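Local coordinates for DUF917 domain-containing protein (Chromobacterium violaceum, PDB 2O3I), which is of unknown function, although its two domains resemble those of the S-methyl thiohydantoin desulfurase-like (DUF917) family, at residues A102-P107 and S118-K123; D61-A66 and Q92-Q97; L302-S307 and D318-F323; C293-Q298 and A353-L358. The protein carries 2 engineered substitutions. All coordinates share one frame; numbering follows the deposited sequence.

In the fold
All four contacts are buried and are made mostly by branched aliphatic side chains, but they fall into two groups on opposite sides of the chain's centre. Contacts 1 and 2 lie in the N-terminal family region, where helices pack on the neighbouring parallel strands 61-69 and 101-105 of one mixed sheet; Ala102 N and Tyr103 N both probably donate to Asp61 O, which joins the two contacts. Contacts 3 and 4, with centres about 3 Å apart, share the interior of the curled antiparallel sheet of the C-terminal region and are strand-to-strand. Chemistry follows place: contact 2, at a helix end, brings in a carboxylate, whereas in contact 3 a methyl meets backbone atoms and in contact 4 one valine meets both a second valine and a thiol.

Contact 1: residues A102-P107 and S118-K123; sequences AYVVAP and SLVAAK
Val104 sets its two methyl groups against the consecutive helix residues Val120 and Ala121, packing a helix onto a strand within a beta-alpha-beta unit: strand 101-105 leads into helix 111-124, which returns the chain to the parallel strand 127-129. The two branches of Val104 divide the work. CG2 meets the CB of Ala121 at 3.7 Å, while CG1 reaches the CG1 of Val120 at 4.1 Å. A first torsion of -78° places CG1 of Val104 beside its own backbone N and CG2 between that N and the carbonyl carbon, and in this setting both methyls face the helix. Val120 answers with the branch that stands opposite its backbone N (chi1 171°), and the two valines cross at a slant.

Alanine suits position 121 because a lone methyl permits a close approach, with the CA atoms of Val104 and Ala121 6.5 Å apart. Valine suits a strand, where a beta-branched residue is readily accommodated and offers a forked surface to two neighbours at once. Val120 also packs on Pro83, Val84 and Ala87 of helix 81-96, so it lies where the two helices and the sheet come together. On the reverse side of the strand Tyr103 and Val105 point away from the helix and pack on strands 61-69 and 127-129. No hydrogen bond crosses the contact; the polar backbone of the helix is occupied internally, as in the bond from Ala122 N to Ser118 O, 3.0 Å long.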
loop_
_atom_site.group_PDB
_atom_site.type_symbol
_atom_site.label_atom_id
_atom_site.label_comp_id
_atom_site.label_asym_id
_atom_site.label_seq_id
_atom_site.Cartn_x
_atom_site.Cartn_y
_atom_site.Cartn_z
ATOM N N ALA A 102 -24.577 1.822 12.702
ATOM C CA ALA A 102 -25.446 0.950 13.492
ATOM C C ALA A 102 -25.396 -0.513 13.059
ATOM O O ALA A 102 -25.928 -1.396 13.739
ATOM C CB ALA A 102 -26.894 1.452 13.421
ATOM N N TYR A 103 -24.766 -0.781 11.926
ATOM C CA TYR A 103 -24.721 -2.153 11.463
ATOM C C TYR A 103 -23.386 -2.578 10.871
ATOM O O TYR A 103 -22.639 -1.766 10.320
ATOM C CB TYR A 103 -25.827 -2.382 10.429
ATOM C CG TYR A 103 -27.197 -1.891 10.845
ATOM C CD1 TYR A 103 -27.718 -0.696 10.333
ATOM C CD2 TYR A 103 -27.977 -2.613 11.749
ATOM C CE1 TYR A 103 -28.988 -0.230 10.713
ATOM C CE2 TYR A 103 -29.247 -2.161 12.138
ATOM C CZ TYR A 103 -29.747 -0.964 11.615
ATOM O OH TYR A 103 -30.992 -0.503 12.002
ATOM N N VAL A 104 -23.088 -3.864 11.021
ATOM C CA VAL A 104 -21.884 -4.457 10.448
ATOM C C VAL A 104 -22.397 -5.608 9.603
ATOM O O VAL A 104 -23.533 -6.046 9.779
ATOM C CB VAL A 104 -20.911 -5.012 11.521
ATOM C CG1 VAL A 104 -20.145 -3.874 12.159
ATOM C CG2 VAL A 104 -21.679 -5.792 12.578
ATOM N N VAL A 105 -21.582 -6.090 8.675
ATOM C CA VAL A 105 -22.008 -7.193 7.832
ATOM C C VAL A 105 -20.791 -7.974 7.330
ATOM O O VAL A 105 -19.769 -7.385 6.965
ATOM C CB VAL A 105 -22.882 -6.670 6.637
ATOM C CG1 VAL A 105 -22.075 -5.709 5.777
ATOM C CG2 VAL A 105 -23.416 -7.839 5.808
ATOM N N ALA A 106 -20.897 -9.302 7.344
ATOM C CA ALA A 106 -19.802 -10.150 6.885
ATOM C C ALA A 106 -19.628 -9.937 5.391
ATOM O O ALA A 106 -20.590 -9.675 4.680
ATOM C CB ALA A 106 -20.109 -11.620 7.165
ATOM N N PRO A 107 -18.395 -10.046 4.894
ATOM C CA PRO A 107 -18.212 -9.847 3.459
ATOM C C PRO A 107 -18.749 -11.016 2.636
ATOM O O PRO A 107 -19.267 -10.830 1.535
ATOM C CB PRO A 107 -16.699 -9.697 3.327
ATOM C CG PRO A 107 -16.178 -10.589 4.424
ATOM C CD PRO A 107 -17.105 -10.261 5.577
ATOM N N SER A 118 -20.155 -10.773 14.146
ATOM C CA SER A 118 -20.918 -10.919 15.371
ATOM C C SER A 118 -20.168 -10.372 16.588
ATOM O O SER A 118 -20.727 -9.645 17.408
ATOM C CB SER A 118 -21.267 -12.391 15.590
ATOM O OG SER A 118 -22.148 -12.861 14.581
ATOM N N LEU A 119 -18.898 -10.727 16.702
ATOM C CA LEU A 119 -18.100 -10.279 17.822
ATOM C C LEU A 119 -17.930 -8.764 17.809
ATOM O O LEU A 119 -17.964 -8.124 18.865
ATOM C CB LEU A 119 -16.736 -10.980 17.809
ATOM C CG LEU A 119 -16.781 -12.503 17.988
ATOM C CD1 LEU A 119 -15.362 -13.062 17.987
ATOM C CD2 LEU A 119 -17.504 -12.853 19.289
ATOM N N VAL A 120 -17.757 -8.192 16.619
ATOM C CA VAL A 120 -17.590 -6.753 16.496
ATOM C C VAL A 120 -18.870 -6.013 16.903
ATOM O O VAL A 120 -18.813 -5.004 17.616
ATOM C CB VAL A 120 -17.192 -6.359 15.059
ATOM C CG1 VAL A 120 -17.231 -4.844 14.904
ATOM C CG2 VAL A 120 -15.789 -6.880 14.745
ATOM N N ALA A 121 -20.017 -6.517 16.458
ATOM C CA ALA A 121 -21.305 -5.910 16.789
ATOM C C ALA A 121 -21.536 -5.941 18.308
ATOM O O ALA A 121 -21.962 -4.952 18.902
ATOM C CB ALA A 121 -22.432 -6.653 16.069
ATOM N N ALA A 122 -21.253 -7.082 18.925
ATOM C CA ALA A 122 -21.417 -7.240 20.368
ATOM C C ALA A 122 -20.525 -6.254 21.108
ATOM O O ALA A 122 -20.916 -5.685 22.123
ATOM C CB ALA A 122 -21.059 -8.662 20.781
ATOM N N LYS A 123 -19.320 -6.062 20.585
ATOM C CA LYS A 123 -18.346 -5.164 21.176
ATOM C C LYS A 123 -18.697 -3.682 21.031
ATOM O O LYS A 123 -18.450 -2.886 21.937
ATOM C CB LYS A 123 -16.977 -5.430 20.544
ATOM C CG LYS A 123 -15.864 -4.485 20.985
ATOM C CD LYS A 123 -15.516 -4.653 22.459
ATOM C CE LYS A 123 -14.305 -3.809 22.854
ATOM N NZ LYS A 123 -14.035 -3.939 24.302
#

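Contact 2: residues D61-A66 and Q92-Q97; sequences DCVMVA and QRLESQ
The CA atoms of Asp61 and Leu94 stand 8.1 Å apart where the start of strand 61-69 passes the last turn of helix 81-96. Leu94 carries the helix side of the contact and uses both ends of its fork. CD2 lies 3.5 Å from OD1 of Asp61, while CD1 rests 4.0 Å from the CB of the same residue and 4.3 Å from CG2 of Val63. Since Asp61 and Val63 are two residues apart on the strand, both point to the helix, and the leucine is broad enough to span them. Its first torsion of -75° turns CG to the side opposite the carbonyl carbon and directs the fork at the strand.

A carboxylate beside a leucine methyl gains nothing polar from it; Asp61 OD1 finds its charge partner in Arg99, with which it forms a salt bridge. In this last turn Ser96 OG donates to Arg93 O at 2.7 Å and Gln97 N to Leu94 O at 3.0 Å. Leu94 and Val63 both also touch Leu101 on the adjacent parallel strand. A helix packed by its apolar side on the two strands it connects is characteristic of the beta-alpha-beta crossover.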
loop_
_atom_site.group_PDB
_atom_site.type_symbol
_atom_site.label_atom_id
_atom_site.label_comp_id
_atom_site.label_asym_id
_atom_site.label_seq_id
_atom_site.Cartn_x
_atom_site.Cartn_y
_atom_site.Cartn_z
ATOM N N ASP A 61 -26.247 3.670 9.435
ATOM C CA ASP A 61 -25.415 3.146 8.373
ATOM C C ASP A 61 -24.743 1.807 8.696
ATOM O O ASP A 61 -24.593 1.422 9.860
ATOM C CB ASP A 61 -24.379 4.204 7.983
ATOM C CG ASP A 61 -25.016 5.423 7.313
ATOM O OD1 ASP A 61 -24.319 6.439 7.114
ATOM O OD2 ASP A 61 -26.215 5.367 6.971
ATOM N N CYS A 62 -24.340 1.106 7.642
ATOM C CA CYS A 62 -23.708 -0.196 7.762
ATOM C C CYS A 62 -22.314 -0.202 7.131
ATOM O O CYS A 62 -22.007 0.625 6.265
ATOM C CB CYS A 62 -24.593 -1.244 7.075
ATOM S SG CYS A 62 -24.050 -2.942 7.248
ATOM N N VAL A 63 -21.468 -1.124 7.581
ATOM C CA VAL A 63 -20.122 -1.266 7.033
ATOM C C VAL A 63 -19.744 -2.740 7.033
ATOM O O VAL A 63 -20.144 -3.496 7.924
ATOM C CB VAL A 63 -19.056 -0.529 7.876
ATOM C CG1 VAL A 63 -17.764 -0.414 7.077
ATOM C CG2 VAL A 63 -19.557 0.842 8.282
HETATM N N MSE A 64 -18.974 -3.144 6.031
HETATM C CA MSE A 64 -18.508 -4.517 5.925
HETATM C C MSE A 64 -17.300 -4.612 6.847
HETATM O O MSE A 64 -16.470 -3.697 6.869
HETATM C CB MSE A 64 -18.096 -4.824 4.484
HETATM C CG MSE A 64 -17.534 -6.224 4.255
HETATM SE SE MSE A 64 -15.659 -6.432 4.752
HETATM C CE MSE A 64 -14.890 -6.328 2.958
ATOM N N VAL A 65 -17.206 -5.686 7.628
ATOM C CA VAL A 65 -16.057 -5.845 8.514
ATOM C C VAL A 65 -15.538 -7.269 8.445
ATOM O O VAL A 65 -16.311 -8.204 8.264
ATOM C CB VAL A 65 -16.395 -5.483 9.995
ATOM C CG1 VAL A 65 -17.373 -6.495 10.603
ATOM C CG2 VAL A 65 -15.120 -5.432 10.803
ATOM N N ALA A 66 -14.224 -7.436 8.573
ATOM C CA ALA A 66 -13.632 -8.767 8.512
ATOM C C ALA A 66 -12.151 -8.803 8.868
ATOM O O ALA A 66 -11.545 -7.793 9.236
ATOM C CB ALA A 66 -13.824 -9.354 7.112
ATOM N N GLN A 92 -16.259 6.435 13.607
ATOM C CA GLN A 92 -15.806 7.794 13.874
ATOM C C GLN A 92 -15.978 8.667 12.623
ATOM O O GLN A 92 -16.429 9.814 12.699
ATOM C CB GLN A 92 -14.338 7.788 14.314
ATOM C CG GLN A 92 -13.778 9.183 14.574
ATOM C CD GLN A 92 -12.314 9.162 14.985
ATOM O OE1 GLN A 92 -11.976 8.808 16.120
ATOM N NE2 GLN A 92 -11.434 9.532 14.056
ATOM N N ARG A 93 -15.626 8.118 11.467
ATOM C CA ARG A 93 -15.753 8.869 10.229
ATOM C C ARG A 93 -17.210 9.202 9.969
ATOM O O ARG A 93 -17.533 10.319 9.566
ATOM C CB ARG A 93 -15.186 8.072 9.050
ATOM C CG ARG A 93 -15.371 8.762 7.717
ATOM C CD ARG A 93 -14.650 10.105 7.682
ATOM N NE ARG A 93 -13.440 10.019 6.874
ATOM C CZ ARG A 93 -12.340 9.373 7.237
ATOM N NH1 ARG A 93 -12.279 8.761 8.408
ATOM N NH2 ARG A 93 -11.308 9.311 6.410
ATOM N N LEU A 94 -18.093 8.234 10.198
ATOM C CA LEU A 94 -19.516 8.451 9.983
ATOM C C LEU A 94 -20.032 9.507 10.952
ATOM O O LEU A 94 -20.880 10.326 10.599
ATOM C CB LEU A 94 -20.285 7.142 10.167
ATOM C CG LEU A 94 -20.165 6.131 9.017
ATOM C CD1 LEU A 94 -20.724 4.791 9.462
ATOM C CD2 LEU A 94 -20.903 6.653 7.773
ATOM N N GLU A 95 -19.514 9.491 12.175
ATOM C CA GLU A 95 -19.933 10.468 13.171
ATOM C C GLU A 95 -19.522 11.867 12.708
ATOM O O GLU A 95 -20.278 12.836 12.856
ATOM C CB GLU A 95 -19.297 10.148 14.528
ATOM N N SER A 96 -18.329 11.972 12.130
ATOM C CA SER A 96 -17.852 13.269 11.665
ATOM C C SER A 96 -18.698 13.783 10.497
ATOM O O SER A 96 -18.709 14.976 10.213
ATOM C CB SER A 96 -16.381 13.186 11.246
ATOM O OG SER A 96 -16.249 12.615 9.959
ATOM N N GLN A 97 -19.416 12.883 9.831
ATOM C CA GLN A 97 -20.250 13.272 8.701
ATOM C C GLN A 97 -21.718 13.360 9.103
ATOM O O GLN A 97 -22.612 13.355 8.258
ATOM C CB GLN A 97 -20.061 12.283 7.549
ATOM C CG GLN A 97 -18.589 12.127 7.156
ATOM C CD GLN A 97 -18.359 11.149 6.014
ATOM O OE1 GLN A 97 -18.916 10.042 5.990
ATOM N NE2 GLN A 97 -17.516 11.546 5.066
#

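Contact 3: residues L302-S307 and D318-F323; sequences LLAWDS and DAISYF
The interior of a curled antiparallel sheet receives Ile320, whose terminal methyl presses on the backbone of strand 301-306 at a classic beta bulge. In that bulge Leu302 and Leu303 both face Leu296 of the adjoining strand. Ile320 CD1 lies 3.7 Å from Leu302 C and 3.7 Å from Leu303 N, thus over the peptide link of the bulged pair, and reaches Ala304 CB at 4.3 Å. With chi2 at 164°, CD1 of the isoleucine is anti to CA, and the long branch reaches out across the gap to the other strand.

The side chains of Leu302 and Leu303 leave from the reverse face and pack on Leu377 of helix 367-379. Ala304 is the residue whose CB points to Ile320, and its small size lets the methyl come near the main chain. Segments 302-306 and 319-323 do not pair: their axes come no closer than 7.4 Å and make an angle of 63°. Packing alone joins them, without a hydrogen bond. Such oblique strand-on-strand packing through aliphatic side chains is what a beta-sheet folded back over itself produces in its core.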
loop_
_atom_site.group_PDB
_atom_site.type_symbol
_atom_site.label_atom_id
_atom_site.label_comp_id
_atom_site.label_asym_id
_atom_site.label_seq_id
_atom_site.Cartn_x
_atom_site.Cartn_y
_atom_site.Cartn_z
ATOM N N LEU A 302 -12.705 -23.701 -6.512
ATOM C CA LEU A 302 -13.255 -23.068 -7.702
ATOM C C LEU A 302 -13.626 -24.024 -8.837
ATOM O O LEU A 302 -14.503 -23.725 -9.647
ATOM C CB LEU A 302 -12.260 -22.021 -8.205
ATOM C CG LEU A 302 -11.935 -20.930 -7.179
ATOM C CD1 LEU A 302 -10.690 -20.170 -7.604
ATOM C CD2 LEU A 302 -13.128 -19.988 -7.033
ATOM N N LEU A 303 -12.950 -25.164 -8.901
ATOM C CA LEU A 303 -13.230 -26.152 -9.928
ATOM C C LEU A 303 -13.089 -27.575 -9.403
ATOM O O LEU A 303 -12.345 -27.832 -8.454
ATOM C CB LEU A 303 -12.282 -25.989 -11.116
ATOM C CG LEU A 303 -12.191 -24.654 -11.848
ATOM C CD1 LEU A 303 -11.210 -23.734 -11.134
ATOM C CD2 LEU A 303 -11.720 -24.913 -13.272
ATOM N N ALA A 304 -13.815 -28.490 -10.036
ATOM C CA ALA A 304 -13.777 -29.904 -9.695
ATOM C C ALA A 304 -13.608 -30.655 -11.015
ATOM O O ALA A 304 -14.434 -30.528 -11.924
ATOM C CB ALA A 304 -15.070 -30.326 -8.998
ATOM N N TRP A 305 -12.529 -31.425 -11.118
ATOM C CA TRP A 305 -12.238 -32.174 -12.334
ATOM C C TRP A 305 -12.247 -33.683 -12.170
ATOM O O TRP A 305 -11.661 -34.220 -11.229
ATOM C CB TRP A 305 -10.863 -31.792 -12.895
ATOM C CG TRP A 305 -10.785 -30.489 -13.633
ATOM C CD1 TRP A 305 -10.377 -29.280 -13.136
ATOM C CD2 TRP A 305 -11.083 -30.274 -15.018
ATOM N NE1 TRP A 305 -10.399 -28.328 -14.130
ATOM C CE2 TRP A 305 -10.830 -28.912 -15.294
ATOM C CE3 TRP A 305 -11.538 -31.102 -16.055
ATOM C CZ2 TRP A 305 -11.018 -28.358 -16.566
ATOM C CZ3 TRP A 305 -11.724 -30.552 -17.318
ATOM C CH2 TRP A 305 -11.464 -29.192 -17.562
ATOM N N ASP A 306 -12.913 -34.356 -13.102
ATOM C CA ASP A 306 -12.952 -35.811 -13.131
ATOM C C ASP A 306 -11.971 -36.174 -14.244
ATOM O O ASP A 306 -12.150 -35.762 -15.387
ATOM C CB ASP A 306 -14.347 -36.330 -13.490
ATOM C CG ASP A 306 -14.403 -37.852 -13.560
ATOM O OD1 ASP A 306 -13.562 -38.455 -14.264
ATOM O OD2 ASP A 306 -15.292 -38.448 -12.914
ATOM N N SER A 307 -10.937 -36.928 -13.899
ATOM C CA SER A 307 -9.910 -37.345 -14.847
ATOM C C SER A 307 -10.446 -37.833 -16.188
ATOM O O SER A 307 -9.851 -37.573 -17.231
ATOM C CB SER A 307 -9.066 -38.460 -14.231
ATOM O OG SER A 307 -8.683 -38.132 -12.912
ATOM N N ASP A 318 -20.861 -21.579 -8.706
ATOM C CA ASP A 318 -21.394 -22.694 -7.932
ATOM C C ASP A 318 -20.406 -23.067 -6.833
ATOM O O ASP A 318 -19.197 -23.141 -7.066
ATOM C CB ASP A 318 -21.653 -23.925 -8.811
ATOM C CG ASP A 318 -22.812 -23.733 -9.770
ATOM O OD1 ASP A 318 -23.667 -22.854 -9.524
ATOM O OD2 ASP A 318 -22.879 -24.483 -10.766
ATOM N N ALA A 319 -20.926 -23.298 -5.634
ATOM C CA ALA A 319 -20.081 -23.674 -4.514
ATOM C C ALA A 319 -19.696 -25.146 -4.629
ATOM O O ALA A 319 -20.449 -25.962 -5.160
ATOM C CB ALA A 319 -20.808 -23.430 -3.199
ATOM N N ILE A 320 -18.513 -25.468 -4.121
ATOM C CA ILE A 320 -17.991 -26.823 -4.131
ATOM C C ILE A 320 -17.612 -27.071 -2.690
ATOM O O ILE A 320 -16.790 -26.343 -2.129
ATOM C CB ILE A 320 -16.754 -26.917 -5.051
ATOM C CG1 ILE A 320 -17.201 -26.728 -6.503
ATOM C CG2 ILE A 320 -16.050 -28.251 -4.867
ATOM C CD1 ILE A 320 -16.071 -26.417 -7.474
ATOM N N SER A 321 -18.232 -28.076 -2.079
ATOM C CA SER A 321 -17.968 -28.368 -0.674
ATOM C C SER A 321 -17.821 -29.846 -0.369
ATOM O O SER A 321 -18.468 -30.691 -0.985
ATOM C CB SER A 321 -19.084 -27.793 0.207
ATOM O OG SER A 321 -19.130 -26.388 0.103
ATOM N N TYR A 322 -16.980 -30.141 0.612
ATOM C CA TYR A 322 -16.731 -31.513 1.014
ATOM C C TYR A 322 -17.709 -31.938 2.099
ATOM O O TYR A 322 -18.280 -31.105 2.815
ATOM C CB TYR A 322 -15.315 -31.661 1.583
ATOM C CG TYR A 322 -14.216 -31.040 0.757
ATOM C CD1 TYR A 322 -13.918 -31.516 -0.519
ATOM C CD2 TYR A 322 -13.475 -29.967 1.254
ATOM C CE1 TYR A 322 -12.909 -30.936 -1.281
ATOM C CE2 TYR A 322 -12.465 -29.380 0.503
ATOM C CZ TYR A 322 -12.190 -29.866 -0.763
ATOM O OH TYR A 322 -11.216 -29.267 -1.522
ATOM N N PHE A 323 -17.905 -33.246 2.193
ATOM C CA PHE A 323 -18.718 -33.825 3.239
ATOM C C PHE A 323 -18.051 -35.134 3.626
ATOM O O PHE A 323 -17.984 -36.080 2.839
ATOM C CB PHE A 323 -20.171 -34.085 2.824
ATOM C CG PHE A 323 -21.027 -34.547 3.977
ATOM C CD1 PHE A 323 -21.020 -35.885 4.383
ATOM C CD2 PHE A 323 -21.729 -33.620 4.749
ATOM C CE1 PHE A 323 -21.688 -36.289 5.545
ATOM C CE2 PHE A 323 -22.404 -34.016 5.917
ATOM C CZ PHE A 323 -22.379 -35.350 6.314
#

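Contact 4: residues C293-Q298 and A353-L358; sequences CTVLYQ and AAVIAL
Cys293, Val295 and Val355 all have first torsions close to 180°: SG of Cys293 (174°), CG1 of Val295 (178°) and CG1 of Val355 (-179°) each stand opposite their own backbone N. In Val295 this turns the other branch, CG2, across to Val355 CG1, 4.2 Å away. Val355 CG2 in turn comes to 4.4 Å from Cys293 SG. Each branch of Val355 therefore has its own partner, and the residue lies across two side chains that are two positions apart on strand 292-297 and so project from the same face.

The backbones are well separated, with the CA atoms of Val295 and Val355 8.6 Å apart, and no hydrogen bond bridges them. Strands 292-297 and 352-358 belong to one antiparallel sheet but are not neighbours in it; the sheet curls until their inner faces meet in a shared apolar core. Strand 319-324, which pairs with 352-358, adds Ile320 to this core, packed against both Val295 and Val355. Leu286 also packs on Val355, while Phe263 and Leu313 lie against Cys293.

Valine fits here because it is compact, favours extended backbone and presents two methyls in different directions. The thiol of Cys293 is only weakly polar and behaves as one more apolar group among them. On the other face of strand 352-358, Ala354 and Ile356 are turned to helix 244-255, where Ile356 rests on Met247 and Leu248.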
loop_
_atom_site.group_PDB
_atom_site.type_symbol
_atom_site.label_atom_id
_atom_site.label_comp_id
_atom_site.label_asym_id
_atom_site.label_seq_id
_atom_site.Cartn_x
_atom_site.Cartn_y
_atom_site.Cartn_z
ATOM N N CYS A 293 -10.871 -37.433 -8.736
ATOM C CA CYS A 293 -11.516 -36.134 -8.737
ATOM C C CYS A 293 -10.544 -35.146 -8.120
ATOM O O CYS A 293 -9.979 -35.396 -7.054
ATOM C CB CYS A 293 -12.804 -36.154 -7.912
ATOM S SG CYS A 293 -13.571 -34.515 -7.740
ATOM N N THR A 294 -10.348 -34.024 -8.795
ATOM C CA THR A 294 -9.444 -33.007 -8.296
ATOM C C THR A 294 -10.190 -31.693 -8.123
ATOM O O THR A 294 -10.828 -31.197 -9.051
ATOM C CB THR A 294 -8.267 -32.799 -9.262
ATOM O OG1 THR A 294 -7.697 -34.073 -9.592
ATOM C CG2 THR A 294 -7.203 -31.919 -8.623
ATOM N N VAL A 295 -10.127 -31.146 -6.918
ATOM C CA VAL A 295 -10.778 -29.880 -6.632
ATOM C C VAL A 295 -9.675 -28.822 -6.547
ATOM O O VAL A 295 -8.788 -28.908 -5.699
ATOM C CB VAL A 295 -11.561 -29.951 -5.300
ATOM C CG1 VAL A 295 -12.198 -28.601 -4.985
ATOM C CG2 VAL A 295 -12.630 -31.025 -5.392
ATOM N N LEU A 296 -9.720 -27.844 -7.446
ATOM C CA LEU A 296 -8.711 -26.792 -7.466
ATOM C C LEU A 296 -9.156 -25.609 -6.621
ATOM O O LEU A 296 -10.316 -25.189 -6.683
ATOM C CB LEU A 296 -8.458 -26.334 -8.902
ATOM C CG LEU A 296 -8.124 -27.417 -9.933
ATOM C CD1 LEU A 296 -7.894 -26.752 -11.286
ATOM C CD2 LEU A 296 -6.894 -28.208 -9.503
ATOM N N TYR A 297 -8.232 -25.059 -5.838
ATOM C CA TYR A 297 -8.571 -23.933 -4.981
ATOM C C TYR A 297 -7.448 -22.923 -4.795
ATOM O O TYR A 297 -6.271 -23.263 -4.881
ATOM C CB TYR A 297 -8.988 -24.440 -3.599
ATOM C CG TYR A 297 -7.856 -25.053 -2.792
ATOM C CD1 TYR A 297 -7.501 -26.397 -2.949
ATOM C CD2 TYR A 297 -7.134 -24.285 -1.877
ATOM C CE1 TYR A 297 -6.451 -26.960 -2.208
ATOM C CE2 TYR A 297 -6.085 -24.834 -1.136
ATOM C CZ TYR A 297 -5.749 -26.170 -1.308
ATOM O OH TYR A 297 -4.706 -26.705 -0.589
ATOM N N GLN A 298 -7.829 -21.673 -4.557
ATOM C CA GLN A 298 -6.869 -20.614 -4.270
ATOM C C GLN A 298 -6.916 -20.728 -2.746
ATOM O O GLN A 298 -5.934 -21.084 -2.091
ATOM C CB GLN A 298 -7.406 -19.274 -4.734
ATOM N N ALA A 353 -15.068 -39.285 2.013
ATOM C CA ALA A 353 -15.445 -37.905 1.747
ATOM C C ALA A 353 -16.118 -37.738 0.387
ATOM O O ALA A 353 -15.779 -38.423 -0.582
ATOM C CB ALA A 353 -14.214 -37.013 1.827
ATOM N N ALA A 354 -17.073 -36.816 0.323
ATOM C CA ALA A 354 -17.788 -36.539 -0.910
ATOM C C ALA A 354 -17.605 -35.079 -1.297
ATOM O O ALA A 354 -17.200 -34.250 -0.479
ATOM C CB ALA A 354 -19.263 -36.840 -0.740
ATOM N N VAL A 355 -17.905 -34.777 -2.551
ATOM C CA VAL A 355 -17.807 -33.421 -3.062
ATOM C C VAL A 355 -19.204 -33.032 -3.521
ATOM O O VAL A 355 -19.801 -33.696 -4.375
ATOM C CB VAL A 355 -16.832 -33.334 -4.251
ATOM C CG1 VAL A 355 -16.735 -31.892 -4.738
ATOM C CG2 VAL A 355 -15.456 -33.869 -3.840
ATOM N N ILE A 356 -19.728 -31.962 -2.931
ATOM C CA ILE A 356 -21.057 -31.477 -3.258
ATOM C C ILE A 356 -21.007 -30.095 -3.891
ATOM O O ILE A 356 -20.246 -29.228 -3.467
ATOM C CB ILE A 356 -21.950 -31.423 -1.993
ATOM C CG1 ILE A 356 -22.194 -32.846 -1.481
ATOM C CG2 ILE A 356 -23.283 -30.742 -2.306
ATOM C CD1 ILE A 356 -22.968 -32.921 -0.172
ATOM N N ALA A 357 -21.815 -29.906 -4.928
ATOM C CA ALA A 357 -21.886 -28.621 -5.599
ATOM C C ALA A 357 -23.211 -27.978 -5.214
ATOM O O ALA A 357 -24.240 -28.647 -5.137
ATOM C CB ALA A 357 -21.803 -28.803 -7.112
ATOM N N LEU A 358 -23.176 -26.684 -4.946
ATOM C CA LEU A 358 -24.380 -25.957 -4.602
ATOM C C LEU A 358 -24.597 -24.909 -5.686
ATOM O O LEU A 358 -23.679 -24.162 -6.051
ATOM C CB LEU A 358 -24.234 -25.278 -3.236
ATOM C CG LEU A 358 -23.901 -26.156 -2.023
ATOM C CD1 LEU A 358 -23.688 -25.265 -0.792
ATOM C CD2 LEU A 358 -25.019 -27.171 -1.781
#